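Local atomic coordinates of adenylation domain (Streptomyces sp., PDB entry 5N9X), a protein that is an adenylation domain of the ANL superfamily of AMP-binding enzymes and binds adenosine-5'-triphosphate and threonine. Residues Met75-Asn80 with Glu136-Ala140; Val117-Gly121 with Pro132-Glu136. One frame throughout, in Å; residues are numbered along the deposited sequence.

Interaction 2 lies within the four-stranded parallel sheet whose order across is 94-97, 70-74, 118-121 and 133-134, and adds strand 133-134 at one margin. Interaction 1 lies at the carboxyl ends of its strands, where the loop leaving strand 70-74 and the start of helix 79-90 meet helix 136-141. Along the chain 75-80 comes first, then 117-121, then 132-136, which runs straight into 136-140, so both contacts end on the same part of the chain and share Glu136. Their centres are about 11 Å apart. An apolar cluster of Met75, Val120, Val134 and Val139 links the sheet margin to the loop and helix beyond it.

Interaction 1: residues Met75-Asn80 with Glu136-Ala140; sequences MPPGAN and EENVA
The side-chain amide of Asn80 reaches across to the carboxylate of Glu136, its ND2 lying 2.9 Å from OE2 in a fairly straight hydrogen bond (159° at the hydrogen). The acceptor lies almost in the amide plane and offers its anti lone pair, the one directed away from OE1, while the carboxylate plane is turned 74° from that of the amide. Glu136 can make this bond because its CG stands anti to the backbone N (chi1 -157°) and the chain runs on extended, carrying the carboxylate from the first turn of one helix to the first turn of another. An asparagine suits the other side, since a short amide supplies an N-H without adding a charge.

The rest of the contact is mostly apolar packing. The sulfur of Met75 rests on the aliphatic part of the glutamate, SD to CG of Glu136 at 3.7 Å, and its methyl CE continues to CG2 of Val139 at 3.9 Å. The long, flexible methionine thus serves two residues one helical turn apart. The other branch of Val139, CG1, lies 3.9 Å from CB of Asn80, and the small Ala140 allows OD1 of Asn80 to approach its CA to 3.8 Å.

The two helices each follow a strand of the same parallel sheet, and their first turns meet at the carboxyl ends of those strands. Around this contact, Trp52 of helix 46-62 touches Asn80 and donates a hydrogen bond from NE1 to the carbonyl O of Val139. Leu56 of the same helix packs on Val139, while Val120 of strand 118-121 meets both Met75 and Val139.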
loop_
_atom_site.group_PDB
_atom_site.type_symbol
_atom_site.label_atom_id
_atom_site.label_comp_id
_atom_site.label_asym_id
_atom_site.label_seq_id
_atom_site.Cartn_x
_atom_site.Cartn_y
_atom_site.Cartn_z
ATOM N N MET A 75 16.394 -6.303 -4.473
ATOM C CA MET A 75 16.623 -6.160 -5.912
ATOM C C MET A 75 15.782 -5.049 -6.520
ATOM O O MET A 75 14.649 -4.836 -6.125
ATOM C CB MET A 75 16.276 -7.444 -6.676
ATOM C CG MET A 75 17.101 -8.658 -6.404
ATOM S SD MET A 75 17.023 -9.741 -7.844
ATOM C CE MET A 75 17.065 -11.334 -7.037
ATOM N N PRO A 76 16.320 -4.376 -7.534
ATOM C CA PRO A 76 15.495 -3.452 -8.316
ATOM C C PRO A 76 14.339 -4.205 -8.974
ATOM O O PRO A 76 14.499 -5.394 -9.238
ATOM C CB PRO A 76 16.476 -2.907 -9.357
ATOM C CG PRO A 76 17.541 -3.969 -9.468
ATOM C CD PRO A 76 17.689 -4.488 -8.065
ATOM N N PRO A 77 13.185 -3.538 -9.205
ATOM C CA PRO A 77 12.076 -4.229 -9.873
ATOM C C PRO A 77 12.454 -4.665 -11.278
ATOM O O PRO A 77 13.080 -3.912 -12.021
ATOM C CB PRO A 77 10.956 -3.172 -9.895
ATOM C CG PRO A 77 11.655 -1.869 -9.807
ATOM C CD PRO A 77 12.831 -2.141 -8.884
ATOM N N GLY A 78 12.086 -5.889 -11.628
ATOM C CA GLY A 78 12.426 -6.451 -12.920
ATOM C C GLY A 78 12.250 -7.961 -12.923
ATOM O O GLY A 78 11.816 -8.556 -11.925
ATOM N N ALA A 79 12.587 -8.572 -14.059
ATOM C CA ALA A 79 12.541 -10.015 -14.241
ATOM C C ALA A 79 13.145 -10.794 -13.065
ATOM O O ALA A 79 12.492 -11.673 -12.512
ATOM C CB ALA A 79 13.239 -10.381 -15.534
ATOM N N ASN A 80 14.382 -10.477 -12.685
ATOM C CA ASN A 80 15.067 -11.240 -11.645
ATOM C C ASN A 80 14.380 -11.147 -10.295
ATOM O O ASN A 80 14.279 -12.130 -9.583
ATOM C CB ASN A 80 16.531 -10.783 -11.483
ATOM C CG ASN A 80 17.338 -10.861 -12.780
ATOM O OD1 ASN A 80 17.187 -11.793 -13.587
ATOM N ND2 ASN A 80 18.223 -9.892 -12.965
ATOM N N GLU A 136 22.198 -11.484 -7.835
ATOM C CA GLU A 136 21.318 -11.262 -8.965
ATOM C C GLU A 136 21.817 -12.068 -10.152
ATOM O O GLU A 136 21.021 -12.639 -10.903
ATOM C CB GLU A 136 21.218 -9.773 -9.318
ATOM C CG GLU A 136 19.941 -9.440 -10.086
ATOM C CD GLU A 136 19.796 -7.967 -10.420
ATOM O OE1 GLU A 136 20.419 -7.121 -9.739
ATOM O OE2 GLU A 136 19.055 -7.662 -11.375
ATOM N N GLU A 137 23.137 -12.112 -10.316
ATOM C CA GLU A 137 23.743 -12.852 -11.414
ATOM C C GLU A 137 23.424 -14.321 -11.221
ATOM O O GLU A 137 23.101 -15.032 -12.182
ATOM C CB GLU A 137 25.258 -12.625 -11.483
ATOM C CG GLU A 137 25.989 -13.655 -12.342
ATOM C CD GLU A 137 27.473 -13.368 -12.513
ATOM O OE1 GLU A 137 28.112 -12.891 -11.546
ATOM O OE2 GLU A 137 28.000 -13.636 -13.619
ATOM N N ASN A 138 23.495 -14.773 -9.975
ATOM C CA ASN A 138 23.086 -16.133 -9.662
ATOM C C ASN A 138 21.662 -16.416 -10.147
ATOM O O ASN A 138 21.425 -17.439 -10.779
ATOM C CB ASN A 138 23.187 -16.400 -8.165
ATOM C CG ASN A 138 24.604 -16.727 -7.717
ATOM O OD1 ASN A 138 24.962 -16.496 -6.557
ATOM N ND2 ASN A 138 25.418 -17.263 -8.630
ATOM N N VAL A 139 20.724 -15.508 -9.863
ATOM C CA VAL A 139 19.320 -15.673 -10.249
ATOM C C VAL A 139 19.122 -15.638 -11.771
ATOM O O VAL A 139 18.387 -16.468 -12.317
ATOM C CB VAL A 139 18.420 -14.584 -9.583
ATOM C CG1 VAL A 139 17.064 -14.469 -10.274
ATOM C CG2 VAL A 139 18.240 -14.883 -8.098
ATOM N N ALA A 140 19.790 -14.698 -12.441
ATOM C CA ALA A 140 19.766 -14.604 -13.907
ATOM C C ALA A 140 20.253 -15.872 -14.606
ATOM O O ALA A 140 19.859 -16.161 -15.739
ATOM C CB ALA A 140 20.604 -13.411 -14.379
#

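Interaction 2: residues Val117-Gly121 with Pro132-Glu136; sequences VALVG and PLVTE
A parallel beta pairing joins strand 118-121 to strand 133-134, the outermost strand on this side of a four-stranded parallel sheet. Three backbone hydrogen bonds link the strands, the donor alternating between them: Leu119 N gives to Pro132 O at 3.1 Å, Leu119 O accepts from Val134 N at 3.0 Å, and Gly121 N gives to Val134 O at 2.8 Å. Leu119 thus uses both its N-H and its carbonyl on the same neighbour, as expected of a parallel bridge, whereas Val120 turns its backbone polar groups to the opposite neighbour, strand 70-74, through Ala72 and Arg74. Pro132 still supplies its carbonyl, but it has no N-H for Val117 O; its CD lies 3.0 Å from that oxygen instead, so the hydrogen-bonding pattern stops here.

Side chains alternate between the two faces. Leu119 and Leu133 lie side by side on one, with CD2 of Leu119 3.7 Å from CD1 of Leu133. On the other, Val120 and Val134 point the same way, CG1 of Val120 resting 4.1 Å from CB of Val134. Their beta-branched chains suit an extended backbone, and both are buried against Val139 of the following helix. Val120 also meets Ala84 and Ile88 of helix 79-90.

Past the bridges, Thr135 occupies the N-cap position of helix 136-141, its OG1 hydrogen-bonded to the backbone N of Asn138. With chi1 at 63°, the hydroxyl is turned back to that amide. Gly121 has backbone angles that would press a beta carbon against the preceding carbonyl oxygen, and its own O sits 3.3 Å from CD2 of Leu133.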
loop_
_atom_site.group_PDB
_atom_site.type_symbol
_atom_site.label_atom_id
_atom_site.label_comp_id
_atom_site.label_asym_id
_atom_site.label_seq_id
_atom_site.Cartn_x
_atom_site.Cartn_y
_atom_site.Cartn_z
ATOM N N VAL A 117 17.075 -16.615 6.916
ATOM C CA VAL A 117 18.089 -17.649 6.729
ATOM C C VAL A 117 19.007 -17.373 5.550
ATOM O O VAL A 117 20.015 -18.049 5.387
ATOM C CB VAL A 117 17.454 -19.021 6.509
ATOM C CG1 VAL A 117 16.385 -19.266 7.528
ATOM C CG2 VAL A 117 16.849 -19.109 5.109
ATOM N N ALA A 118 18.632 -16.400 4.717
ATOM C CA ALA A 118 19.375 -16.074 3.502
ATOM C C ALA A 118 18.915 -14.748 2.920
ATOM O O ALA A 118 17.886 -14.228 3.325
ATOM C CB ALA A 118 19.205 -17.173 2.480
ATOM N N LEU A 119 19.667 -14.219 1.957
ATOM C CA LEU A 119 19.226 -13.040 1.211
ATOM C C LEU A 119 19.353 -13.269 -0.309
ATOM O O LEU A 119 20.326 -13.869 -0.778
ATOM C CB LEU A 119 20.026 -11.809 1.650
ATOM C CG LEU A 119 19.554 -10.455 1.105
ATOM C CD1 LEU A 119 19.742 -9.365 2.148
ATOM C CD2 LEU A 119 20.276 -10.070 -0.182
ATOM N N VAL A 120 18.371 -12.810 -1.078
ATOM C CA VAL A 120 18.465 -12.903 -2.530
ATOM C C VAL A 120 18.576 -11.517 -3.141
ATOM O O VAL A 120 17.771 -10.634 -2.840
ATOM C CB VAL A 120 17.257 -13.637 -3.146
ATOM C CG1 VAL A 120 17.468 -13.840 -4.633
ATOM C CG2 VAL A 120 17.062 -14.976 -2.486
ATOM N N GLY A 121 19.570 -11.341 -4.012
ATOM C CA GLY A 121 19.911 -10.042 -4.584
ATOM C C GLY A 121 21.270 -9.648 -4.029
ATOM O O GLY A 121 21.861 -10.443 -3.302
ATOM N N PRO A 132 23.918 -16.687 3.982
ATOM C CA PRO A 132 24.266 -16.986 2.585
ATOM C C PRO A 132 23.606 -16.062 1.565
ATOM O O PRO A 132 22.488 -15.594 1.784
ATOM C CB PRO A 132 23.778 -18.428 2.393
ATOM C CG PRO A 132 22.906 -18.755 3.570
ATOM C CD PRO A 132 22.901 -17.603 4.525
ATOM N N LEU A 133 24.300 -15.811 0.460
ATOM C CA LEU A 133 23.753 -14.990 -0.615
ATOM C C LEU A 133 23.411 -15.756 -1.877
ATOM O O LEU A 133 24.136 -16.653 -2.292
ATOM C CB LEU A 133 24.715 -13.875 -1.003
ATOM C CG LEU A 133 23.971 -12.568 -1.287
ATOM C CD1 LEU A 133 23.555 -11.875 -0.001
ATOM C CD2 LEU A 133 24.772 -11.641 -2.178
ATOM N N VAL A 134 22.285 -15.391 -2.473
ATOM C CA VAL A 134 22.024 -15.670 -3.867
ATOM C C VAL A 134 22.114 -14.316 -4.549
ATOM O O VAL A 134 21.396 -13.392 -4.179
ATOM C CB VAL A 134 20.657 -16.311 -4.080
ATOM C CG1 VAL A 134 20.527 -16.840 -5.509
ATOM C CG2 VAL A 134 20.448 -17.414 -3.077
ATOM N N THR A 135 23.019 -14.171 -5.508
ATOM C CA THR A 135 23.235 -12.871 -6.142
ATOM C C THR A 135 22.258 -12.689 -7.284
ATOM O O THR A 135 21.563 -13.630 -7.656
ATOM C CB THR A 135 24.672 -12.726 -6.663
ATOM O OG1 THR A 135 24.903 -13.711 -7.676
ATOM C CG2 THR A 135 25.660 -12.908 -5.535
ATOM N N GLU A 136 22.198 -11.484 -7.835
ATOM C CA GLU A 136 21.318 -11.262 -8.965
ATOM C C GLU A 136 21.817 -12.068 -10.152
ATOM O O GLU A 136 21.021 -12.639 -10.903
ATOM C CB GLU A 136 21.218 -9.773 -9.318
ATOM C CG GLU A 136 19.941 -9.440 -10.086
ATOM C CD GLU A 136 19.796 -7.967 -10.420
ATOM O OE1 GLU A 136 20.419 -7.121 -9.739
ATOM O OE2 GLU A 136 19.055 -7.662 -11.375
#